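Long-range contacts in Dot/Icm T4SS effector (Legionella pneumophila, PDB 6VVE), which is a translocated bacterial effector kinase that binds ADP and manganese and is activated by the host metabolite inositol hexakisphosphate: residues Asp47-Met51 against Gln116-Tyr121; Trp178-Ala183 against Gln231-Val235; Val226-Asp230 against Glu257-Glu261. One frame throughout, in Å; residues are numbered along the deposited sequence.

Interaction 1. Residues Asp47-Met51 against Gln116-Tyr121; sequences DYVLM and QFFLKY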
loop_
_atom_site.group_PDB
_atom_site.type_symbol
_atom_site.label_atom_id
_atom_site.label_comp_id
_atom_site.label_asym_id
_atom_site.label_seq_id
_atom_site.Cartn_x
_atom_site.Cartn_y
_atom_site.Cartn_z
ATOM N N ASP A 47 2.345 -13.838 16.662
ATOM C CA ASP A 47 1.517 -13.818 15.462
ATOM C C ASP A 47 2.412 -13.948 14.241
ATOM O O ASP A 47 3.638 -13.830 14.329
ATOM C CB ASP A 47 0.675 -12.535 15.402
ATOM C CG ASP A 47 -0.553 -12.683 14.547
ATOM O OD1 ASP A 47 -0.767 -13.784 13.983
ATOM O OD2 ASP A 47 -1.307 -11.693 14.446
ATOM N N TYR A 48 1.772 -14.173 13.092
ATOM C CA TYR A 48 2.477 -14.365 11.833
ATOM C C TYR A 48 1.711 -13.699 10.695
ATOM O O TYR A 48 0.520 -13.397 10.805
ATOM C CB TYR A 48 2.662 -15.861 11.521
ATOM C CG TYR A 48 1.352 -16.593 11.346
ATOM C CD1 TYR A 48 0.689 -17.145 12.437
ATOM C CD2 TYR A 48 0.770 -16.724 10.089
ATOM C CE1 TYR A 48 -0.511 -17.807 12.282
ATOM C CE2 TYR A 48 -0.431 -17.388 9.924
ATOM C CZ TYR A 48 -1.069 -17.927 11.023
ATOM O OH TYR A 48 -2.266 -18.587 10.862
ATOM N N VAL A 49 2.422 -13.470 9.596
ATOM C CA VAL A 49 1.827 -13.005 8.351
ATOM C C VAL A 49 2.451 -13.782 7.198
ATOM O O VAL A 49 3.621 -14.171 7.246
ATOM C CB VAL A 49 2.019 -11.491 8.131
ATOM C CG1 VAL A 49 1.255 -10.703 9.192
ATOM C CG2 VAL A 49 3.506 -11.136 8.127
ATOM N N LEU A 50 1.661 -14.005 6.154
ATOM C CA LEU A 50 2.130 -14.688 4.955
ATOM C C LEU A 50 2.798 -13.671 4.037
ATOM O O LEU A 50 2.245 -12.586 3.790
ATOM C CB LEU A 50 0.967 -15.378 4.249
ATOM C CG LEU A 50 1.196 -15.919 2.842
ATOM C CD1 LEU A 50 2.396 -16.856 2.765
ATOM C CD2 LEU A 50 -0.072 -16.639 2.360
HETATM N N MSE A 51 3.983 -14.018 3.539
HETATM C CA MSE A 51 4.715 -13.125 2.634
HETATM C C MSE A 51 4.587 -13.559 1.167
HETATM O O MSE A 51 4.231 -12.745 0.320
HETATM C CB MSE A 51 6.191 -13.056 3.036
HETATM C CG MSE A 51 6.447 -12.577 4.467
HETATM SE SE MSE A 51 5.725 -10.803 4.902
HETATM C CE MSE A 51 6.476 -9.758 3.458
ATOM N N GLN A 116 2.945 -4.995 7.083
ATOM C CA GLN A 116 2.154 -6.176 6.757
ATOM C C GLN A 116 1.234 -6.549 7.915
ATOM O O GLN A 116 0.062 -6.887 7.706
ATOM C CB GLN A 116 3.076 -7.342 6.410
ATOM C CG GLN A 116 2.368 -8.546 5.793
ATOM C CD GLN A 116 2.166 -8.393 4.290
ATOM O OE1 GLN A 116 1.524 -7.454 3.830
ATOM N NE2 GLN A 116 2.734 -9.310 3.525
ATOM N N PHE A 117 1.745 -6.489 9.148
ATOM C CA PHE A 117 0.900 -6.799 10.300
ATOM C C PHE A 117 -0.232 -5.789 10.445
ATOM O O PHE A 117 -1.367 -6.158 10.768
ATOM C CB PHE A 117 1.732 -6.845 11.585
ATOM C CG PHE A 117 2.352 -8.188 11.851
ATOM C CD1 PHE A 117 1.604 -9.201 12.437
ATOM C CD2 PHE A 117 3.669 -8.441 11.511
ATOM C CE1 PHE A 117 2.164 -10.442 12.684
ATOM C CE2 PHE A 117 4.231 -9.681 11.742
ATOM C CZ PHE A 117 3.480 -10.685 12.329
ATOM N N PHE A 118 0.057 -4.507 10.215
ATOM C CA PHE A 118 -1.008 -3.509 10.197
ATOM C C PHE A 118 -2.081 -3.890 9.184
ATOM O O PHE A 118 -3.279 -3.872 9.493
ATOM C CB PHE A 118 -0.436 -2.127 9.871
ATOM C CG PHE A 118 -1.491 -1.073 9.661
ATOM C CD1 PHE A 118 -2.096 -0.909 8.418
ATOM C CD2 PHE A 118 -1.882 -0.252 10.704
ATOM C CE1 PHE A 118 -3.073 0.043 8.229
ATOM C CE2 PHE A 118 -2.862 0.713 10.514
ATOM C CZ PHE A 118 -3.453 0.859 9.279
ATOM N N LEU A 119 -1.661 -4.250 7.963
ATOM C CA LEU A 119 -2.620 -4.620 6.931
ATOM C C LEU A 119 -3.459 -5.814 7.363
ATOM O O LEU A 119 -4.684 -5.819 7.175
ATOM C CB LEU A 119 -1.896 -4.920 5.619
ATOM C CG LEU A 119 -1.171 -3.762 4.948
ATOM C CD1 LEU A 119 -0.442 -4.255 3.676
ATOM C CD2 LEU A 119 -2.118 -2.634 4.618
ATOM N N LYS A 120 -2.821 -6.831 7.949
ATOM C CA LYS A 120 -3.565 -7.996 8.414
ATOM C C LYS A 120 -4.587 -7.610 9.476
ATOM O O LYS A 120 -5.750 -8.031 9.419
ATOM C CB LYS A 120 -2.602 -9.059 8.948
ATOM C CG LYS A 120 -3.300 -10.288 9.510
ATOM C CD LYS A 120 -2.308 -11.335 9.986
ATOM C CE LYS A 120 -3.019 -12.455 10.739
ATOM N NZ LYS A 120 -2.109 -13.590 11.055
ATOM N N TYR A 121 -4.168 -6.814 10.462
ATOM C CA TYR A 121 -5.050 -6.435 11.556
ATOM C C TYR A 121 -6.176 -5.506 11.115
ATOM O O TYR A 121 -7.074 -5.227 11.923
ATOM C CB TYR A 121 -4.236 -5.776 12.669
ATOM C CG TYR A 121 -3.220 -6.709 13.317
ATOM C CD1 TYR A 121 -3.344 -8.080 13.214
ATOM C CD2 TYR A 121 -2.136 -6.205 14.023
ATOM C CE1 TYR A 121 -2.418 -8.933 13.804
ATOM C CE2 TYR A 121 -1.213 -7.038 14.620
ATOM C CZ TYR A 121 -1.356 -8.402 14.510
ATOM O OH TYR A 121 -0.439 -9.248 15.092
HETATM O O HOH W 1 3.431 -10.143 0.530
#

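Interaction 2. Residues Trp178-Ala183 against Gln231-Val235; sequences WHPDLA and QWLYV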
loop_
_atom_site.group_PDB
_atom_site.type_symbol
_atom_site.label_atom_id
_atom_site.label_comp_id
_atom_site.label_asym_id
_atom_site.label_seq_id
_atom_site.Cartn_x
_atom_site.Cartn_y
_atom_site.Cartn_z
ATOM N N TRP A 178 0.957 6.026 3.654
ATOM C CA TRP A 178 0.497 6.260 2.291
ATOM C C TRP A 178 1.468 5.658 1.279
ATOM O O TRP A 178 2.643 5.388 1.577
ATOM C CB TRP A 178 0.274 7.758 2.026
ATOM C CG TRP A 178 1.480 8.655 2.130
ATOM C CD1 TRP A 178 2.298 9.046 1.106
ATOM C CD2 TRP A 178 1.963 9.326 3.300
ATOM N NE1 TRP A 178 3.273 9.896 1.573
ATOM C CE2 TRP A 178 3.091 10.079 2.917
ATOM C CE3 TRP A 178 1.559 9.353 4.643
ATOM C CZ2 TRP A 178 3.825 10.841 3.830
ATOM C CZ3 TRP A 178 2.286 10.111 5.540
ATOM C CH2 TRP A 178 3.402 10.846 5.132
ATOM N N HIS A 179 0.949 5.450 0.067
ATOM C CA HIS A 179 1.742 4.866 -1.018
ATOM C C HIS A 179 2.775 5.874 -1.504
ATOM O O HIS A 179 2.432 7.044 -1.720
ATOM C CB HIS A 179 0.804 4.460 -2.155
ATOM C CG HIS A 179 1.395 3.481 -3.121
ATOM N ND1 HIS A 179 2.577 3.714 -3.791
ATOM C CD2 HIS A 179 0.956 2.270 -3.538
ATOM C CE1 HIS A 179 2.843 2.683 -4.572
ATOM N NE2 HIS A 179 1.877 1.792 -4.434
ATOM N N PRO A 180 4.036 5.471 -1.696
ATOM C CA PRO A 180 5.059 6.451 -2.119
ATOM C C PRO A 180 4.950 6.886 -3.578
ATOM O O PRO A 180 5.549 7.911 -3.948
ATOM C CB PRO A 180 6.387 5.713 -1.867
ATOM C CG PRO A 180 6.014 4.239 -1.984
ATOM C CD PRO A 180 4.604 4.130 -1.442
ATOM N N ASP A 181 4.224 6.147 -4.422
ATOM C CA ASP A 181 4.113 6.482 -5.842
ATOM C C ASP A 181 2.776 5.949 -6.370
ATOM O O ASP A 181 2.702 4.961 -7.110
ATOM C CB ASP A 181 5.287 5.920 -6.647
ATOM C CG ASP A 181 5.218 6.297 -8.129
ATOM O OD1 ASP A 181 4.482 7.259 -8.470
ATOM O OD2 ASP A 181 5.889 5.628 -8.953
ATOM N N LEU A 182 1.688 6.620 -5.993
ATOM C CA LEU A 182 0.370 6.281 -6.522
ATOM C C LEU A 182 -0.380 7.566 -6.847
ATOM O O LEU A 182 -0.919 7.715 -7.949
ATOM C CB LEU A 182 -0.416 5.425 -5.532
ATOM C CG LEU A 182 -1.805 4.986 -5.988
ATOM C CD1 LEU A 182 -1.741 4.257 -7.326
ATOM C CD2 LEU A 182 -2.456 4.092 -4.929
ATOM N N ALA A 183 -0.405 8.498 -5.895
ATOM C CA ALA A 183 -1.037 9.807 -6.079
ATOM C C ALA A 183 -0.318 10.778 -5.137
ATOM O O ALA A 183 -0.732 10.977 -3.989
ATOM C CB ALA A 183 -2.529 9.755 -5.792
ATOM N N GLN A 231 -4.689 10.796 0.022
ATOM C CA GLN A 231 -4.325 10.053 -1.179
ATOM C C GLN A 231 -5.519 9.307 -1.751
ATOM O O GLN A 231 -5.809 9.399 -2.953
ATOM C CB GLN A 231 -3.192 9.082 -0.824
ATOM C CG GLN A 231 -2.483 8.440 -1.974
ATOM C CD GLN A 231 -1.293 7.628 -1.504
ATOM O OE1 GLN A 231 -1.445 6.631 -0.798
ATOM N NE2 GLN A 231 -0.102 8.075 -1.862
ATOM N N TRP A 232 -6.214 8.552 -0.900
ATOM C CA TRP A 232 -7.351 7.752 -1.343
ATOM C C TRP A 232 -8.360 8.592 -2.119
ATOM O O TRP A 232 -8.971 8.114 -3.085
ATOM C CB TRP A 232 -8.034 7.117 -0.126
ATOM C CG TRP A 232 -8.605 8.149 0.796
ATOM C CD1 TRP A 232 -7.949 8.805 1.798
ATOM C CD2 TRP A 232 -9.944 8.652 0.795
ATOM N NE1 TRP A 232 -8.802 9.693 2.420
ATOM C CE2 TRP A 232 -10.032 9.614 1.820
ATOM C CE3 TRP A 232 -11.073 8.394 0.019
ATOM C CZ2 TRP A 232 -11.212 10.299 2.099
ATOM C CZ3 TRP A 232 -12.252 9.079 0.302
ATOM C CH2 TRP A 232 -12.307 10.020 1.327
ATOM N N LEU A 233 -8.553 9.847 -1.706
ATOM C CA LEU A 233 -9.538 10.700 -2.363
ATOM C C LEU A 233 -9.090 11.079 -3.764
ATOM O O LEU A 233 -9.921 11.149 -4.688
ATOM C CB LEU A 233 -9.781 11.947 -1.520
ATOM C CG LEU A 233 -10.846 12.931 -1.991
ATOM C CD1 LEU A 233 -12.227 12.314 -1.902
ATOM C CD2 LEU A 233 -10.772 14.225 -1.170
ATOM N N TYR A 234 -7.787 11.331 -3.945
ATOM C CA TYR A 234 -7.287 11.709 -5.265
ATOM C C TYR A 234 -7.486 10.575 -6.268
ATOM O O TYR A 234 -7.901 10.807 -7.413
ATOM C CB TYR A 234 -5.804 12.067 -5.200
ATOM C CG TYR A 234 -5.410 13.070 -4.137
ATOM C CD1 TYR A 234 -6.344 13.932 -3.570
ATOM C CD2 TYR A 234 -4.087 13.176 -3.725
ATOM C CE1 TYR A 234 -5.979 14.840 -2.600
ATOM C CE2 TYR A 234 -3.704 14.098 -2.765
ATOM C CZ TYR A 234 -4.654 14.914 -2.195
ATOM O OH TYR A 234 -4.264 15.810 -1.233
ATOM N N VAL A 235 -7.186 9.341 -5.854
ATOM C CA VAL A 235 -7.347 8.195 -6.743
ATOM C C VAL A 235 -8.803 8.060 -7.172
ATOM O O VAL A 235 -9.113 7.918 -8.366
ATOM C CB VAL A 235 -6.839 6.911 -6.060
ATOM C CG1 VAL A 235 -7.088 5.704 -6.948
ATOM C CG2 VAL A 235 -5.358 7.034 -5.718
HETATM O O HOH W 2 -0.006 11.295 -1.619
#

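Interaction 3. Residues Val226-Asp230 against Glu257-Glu261; sequences VYGKD and EKWYE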
loop_
_atom_site.group_PDB
_atom_site.type_symbol
_atom_site.label_atom_id
_atom_site.label_comp_id
_atom_site.label_asym_id
_atom_site.label_seq_id
_atom_site.Cartn_x
_atom_site.Cartn_y
_atom_site.Cartn_z
ATOM N N VAL A 226 -0.071 15.878 4.303
ATOM C CA VAL A 226 -1.444 16.236 3.954
ATOM C C VAL A 226 -1.883 15.490 2.699
ATOM O O VAL A 226 -2.986 14.925 2.640
ATOM C CB VAL A 226 -1.566 17.757 3.779
ATOM C CG1 VAL A 226 -2.949 18.126 3.261
ATOM C CG2 VAL A 226 -1.284 18.458 5.101
ATOM N N TYR A 227 -1.021 15.469 1.679
ATOM C CA TYR A 227 -1.370 14.783 0.438
ATOM C C TYR A 227 -1.522 13.281 0.670
ATOM O O TYR A 227 -2.384 12.626 0.064
ATOM C CB TYR A 227 -0.316 15.046 -0.632
ATOM C CG TYR A 227 -0.251 16.471 -1.137
ATOM C CD1 TYR A 227 -1.371 17.292 -1.127
ATOM C CD2 TYR A 227 0.930 16.989 -1.651
ATOM C CE1 TYR A 227 -1.315 18.585 -1.600
ATOM C CE2 TYR A 227 0.996 18.281 -2.130
ATOM C CZ TYR A 227 -0.128 19.077 -2.106
ATOM O OH TYR A 227 -0.055 20.373 -2.587
ATOM N N GLY A 228 -0.702 12.717 1.555
ATOM C CA GLY A 228 -0.778 11.290 1.810
ATOM C C GLY A 228 -2.059 10.885 2.512
ATOM O O GLY A 228 -2.664 9.871 2.165
ATOM N N LYS A 229 -2.494 11.675 3.504
ATOM C CA LYS A 229 -3.710 11.338 4.232
ATOM C C LYS A 229 -4.948 11.413 3.345
ATOM O O LYS A 229 -5.938 10.724 3.621
ATOM C CB LYS A 229 -3.870 12.260 5.440
ATOM C CG LYS A 229 -2.916 11.929 6.593
ATOM C CD LYS A 229 -3.370 12.547 7.908
ATOM C CE LYS A 229 -4.589 11.830 8.486
ATOM N NZ LYS A 229 -4.296 10.416 8.860
ATOM N N ASP A 230 -4.918 12.237 2.293
ATOM C CA ASP A 230 -6.021 12.354 1.347
ATOM C C ASP A 230 -5.746 11.605 0.053
ATOM O O ASP A 230 -6.485 11.768 -0.920
ATOM C CB ASP A 230 -6.308 13.831 1.042
ATOM C CG ASP A 230 -6.801 14.593 2.277
ATOM O OD1 ASP A 230 -7.220 13.931 3.258
ATOM O OD2 ASP A 230 -6.763 15.845 2.264
ATOM N N GLU A 257 -7.638 22.241 -3.491
ATOM C CA GLU A 257 -6.433 23.058 -3.412
ATOM C C GLU A 257 -6.691 24.337 -2.631
ATOM O O GLU A 257 -5.892 24.724 -1.774
ATOM C CB GLU A 257 -5.924 23.379 -4.815
ATOM C CG GLU A 257 -5.352 22.178 -5.543
ATOM C CD GLU A 257 -4.019 21.733 -4.972
ATOM O OE1 GLU A 257 -3.483 22.445 -4.099
ATOM O OE2 GLU A 257 -3.508 20.675 -5.397
ATOM N N LYS A 258 -7.805 25.015 -2.921
ATOM C CA LYS A 258 -8.137 26.226 -2.185
ATOM C C LYS A 258 -8.314 25.929 -0.705
ATOM O O LYS A 258 -8.018 26.779 0.136
ATOM C CB LYS A 258 -9.404 26.859 -2.751
ATOM C CG LYS A 258 -9.598 28.315 -2.345
ATOM C CD LYS A 258 -10.950 28.846 -2.799
ATOM C CE LYS A 258 -11.011 30.370 -2.710
ATOM N NZ LYS A 258 -10.491 30.889 -1.415
ATOM N N TRP A 259 -8.807 24.734 -0.372
ATOM C CA TRP A 259 -8.980 24.364 1.027
ATOM C C TRP A 259 -7.628 24.214 1.714
ATOM O O TRP A 259 -7.418 24.747 2.810
ATOM C CB TRP A 259 -9.793 23.069 1.127
ATOM C CG TRP A 259 -10.303 22.782 2.507
ATOM C CD1 TRP A 259 -11.466 23.225 3.051
ATOM C CD2 TRP A 259 -9.669 21.974 3.507
ATOM N NE1 TRP A 259 -11.596 22.755 4.335
ATOM C CE2 TRP A 259 -10.509 21.980 4.638
ATOM C CE3 TRP A 259 -8.481 21.243 3.554
ATOM C CZ2 TRP A 259 -10.192 21.293 5.815
ATOM C CZ3 TRP A 259 -8.166 20.560 4.722
ATOM C CH2 TRP A 259 -9.022 20.589 5.834
ATOM N N TYR A 260 -6.702 23.482 1.084
ATOM C CA TYR A 260 -5.371 23.308 1.662
ATOM C C TYR A 260 -4.711 24.663 1.902
ATOM O O TYR A 260 -4.134 24.914 2.967
ATOM C CB TYR A 260 -4.495 22.456 0.738
ATOM C CG TYR A 260 -4.923 21.010 0.585
ATOM C CD1 TYR A 260 -5.505 20.318 1.640
ATOM C CD2 TYR A 260 -4.736 20.342 -0.605
ATOM C CE1 TYR A 260 -5.895 18.999 1.499
ATOM C CE2 TYR A 260 -5.118 19.010 -0.759
ATOM C CZ TYR A 260 -5.696 18.350 0.302
ATOM O OH TYR A 260 -6.081 17.039 0.149
ATOM N N GLU A 261 -4.790 25.557 0.911
ATOM C CA GLU A 261 -4.131 26.851 1.034
ATOM C C GLU A 261 -4.672 27.641 2.211
ATOM O O GLU A 261 -3.940 28.443 2.808
ATOM C CB GLU A 261 -4.298 27.650 -0.258
ATOM C CG GLU A 261 -3.635 27.008 -1.473
ATOM C CD GLU A 261 -3.983 27.711 -2.773
ATOM O OE1 GLU A 261 -4.559 28.820 -2.715
ATOM O OE2 GLU A 261 -3.683 27.152 -3.852
HETATM O O HOH W 3 -0.821 20.218 -5.333
#

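Interaction 1. Residues Asp47-Met51 against Gln116-Tyr121
The carboxylate of D47 opens the contact by facing two residues of helix 102-121 with separate oxygens. D47 OD2 accepts from Y121 OH at 2.7 Å through its anti lone pair, at the edge of the tyrosine ring, whose plane lies only 17° from that of the carboxylate. D47 OD1 forms a salt bridge with K120 NZ at 3.2 Å and also takes the backbone N-H of Y48, both donors arriving from the same face of the carboxylate. The acid is thus fixed in rotation as well as position, and R39 of the neighbouring strand supplies a second partner for Y121 OH.

At Y48 a carbonyl and a ring both meet the K120 ammonium group, although the side chain leaves the backbone away from the helix. K120 NZ donates to Y48 O at 2.6 Å, almost in line with the carbonyl bond, and stands over the face of the Y48 ring, 4.3 Å from its centroid, as a cation-pi pair. The lysine chain reaches this spot fully extended, with CG anti to its backbone N (chi1 178°).

V49 supplies the apolar centre. V49 CG1 sits over the middle of the F117 ring, 3.6 Å from the centroid, while V49 CG2 rests on Q116 CG at 3.7 Å. Farther along, M51, a selenomethionine, lays SE 3.6 Å from Q116 NE2, and a water joins that amide to M51 O.

The axes of the two segments lie at 100°; strand 44-53, outermost in the N-terminal antiparallel sheet, packs across the C-terminal turns of helix 102-121, probably the counterpart of helix αC in the kinase N-lobe.

Interaction 2. Residues Trp178-Ala183 against Gln231-Val235
Q231 grips the backbone of H179 with both ends of its carboxamide. H179 N donates to Q231 OE1 at 2.8 Å with an N-H...O angle of 159°, and Q231 NE2 returns a bond to H179 O at 2.7 Å, the acceptor lying close to the amide plane. Each bond falls on a lone pair in the plane of its carbonyl, so the pairing fixes which way round the amide is turned. The glutamine bridges the gap with an extended chain, CG anti to its backbone N (chi1 -167°) and CD continuing the same line. Within the loop, D181 N donates to H179 ND1 at 3.0 Å, nearly in the ring plane, while I204 O holds H179 NE2; the imidazole is therefore engaged at both nitrogens.

A water donates to A183 O and forms a weak bond with Q231 NE2, linking the amide to the backbone farther along the loop. Next to the amide, CB of W178 lies 3.5 Å from Q231 OE1; the indole crosses the glutamine at about a right angle, and CD1 at its edge faces NE2.

Farther out the contact becomes apolar. The A183 methyl carbon CB packs against V235 CG2 at 3.9 Å and Y234 CB at 4.1 Å, and also against CG of Q231. L182 meets V235 CG2 through its own CG, with the two side chains roughly perpendicular, and F165 of helix 159-174 adjoins the leucine.

The segment HPDLA probably corresponds to the HRD-containing catalytic loop of protein kinases. A buried, doubly bonded amide satisfies the H179 peptide groups there and ties the beginning of that loop to the first turn of helix 231-239, with the A183 methyl packing against the same helix.

Interaction 3. Residues Val226-Asp230 against Glu257-Glu261
E257 reaches helix 219-229 through a water that donates to E257 OE2 at 2.7 Å and lies 2.9 Å from Y227 OH. The direct approach is longer, with E257 OE1 4.3 Å from Y227 OH, so solvent carries the polar link between these two side chains. The glutamate comes near because its chain bends at chi2 (-72°).

One turn on, Y260 carries most of the contact. CG1 of V226 lies over one face of the Y260 ring, off centre, as a CH-pi contact at 4.0 Å from the centroid, with Y260 CE1 the nearest ring atom at 3.5 Å. Y227 turns an edge toward the face of Y260 in an offset edge-to-face pair, with centroids 5.8 Å apart and planes at 66°. Its CE1 approaches Y260 CE2.

The phenol end is polar. Y260 OH donates to D230 OD2 at 2.5 Å, which accepts through its anti lone pair, and the carboxylate is nearly coplanar with the ring at 16°. Y234 OH is a further partner of the Y260 hydroxyl, and D230 itself also bonds L268 N and S269 OG.

Both oxygens of buried D230 are engaged, which would be expected to stabilise the charged carboxylate; the short bond to it fixes where the phenol end of Y260 sits, while V226 and Y227 hold the orientation of the ring.

How the interactions relate
Interaction 1 belongs to the N-terminal part of the kinase, between the inositol hexakisphosphate and ADP sites, whereas interactions 2 and 3 lie in the helical part. The centres of interactions 1 and 3 are about 30 Å apart, on opposite sides of the chain's centre. Interaction 2 is wholly buried and relies on neutral amide-to-backbone bonds; the partly buried interaction 1 uses a salt bridge and a cation-pi pair, and interaction 3, near the surface, mixes aromatic packing with a carboxylate and a water. Interactions 2 and 3 touch: Y234 OH lies 2.6 Å from Y260 OH, a probable hydrogen bond. Helix 231-239 of interaction 2 lies in sequence between the two helices of interaction 3, so their segments alternate.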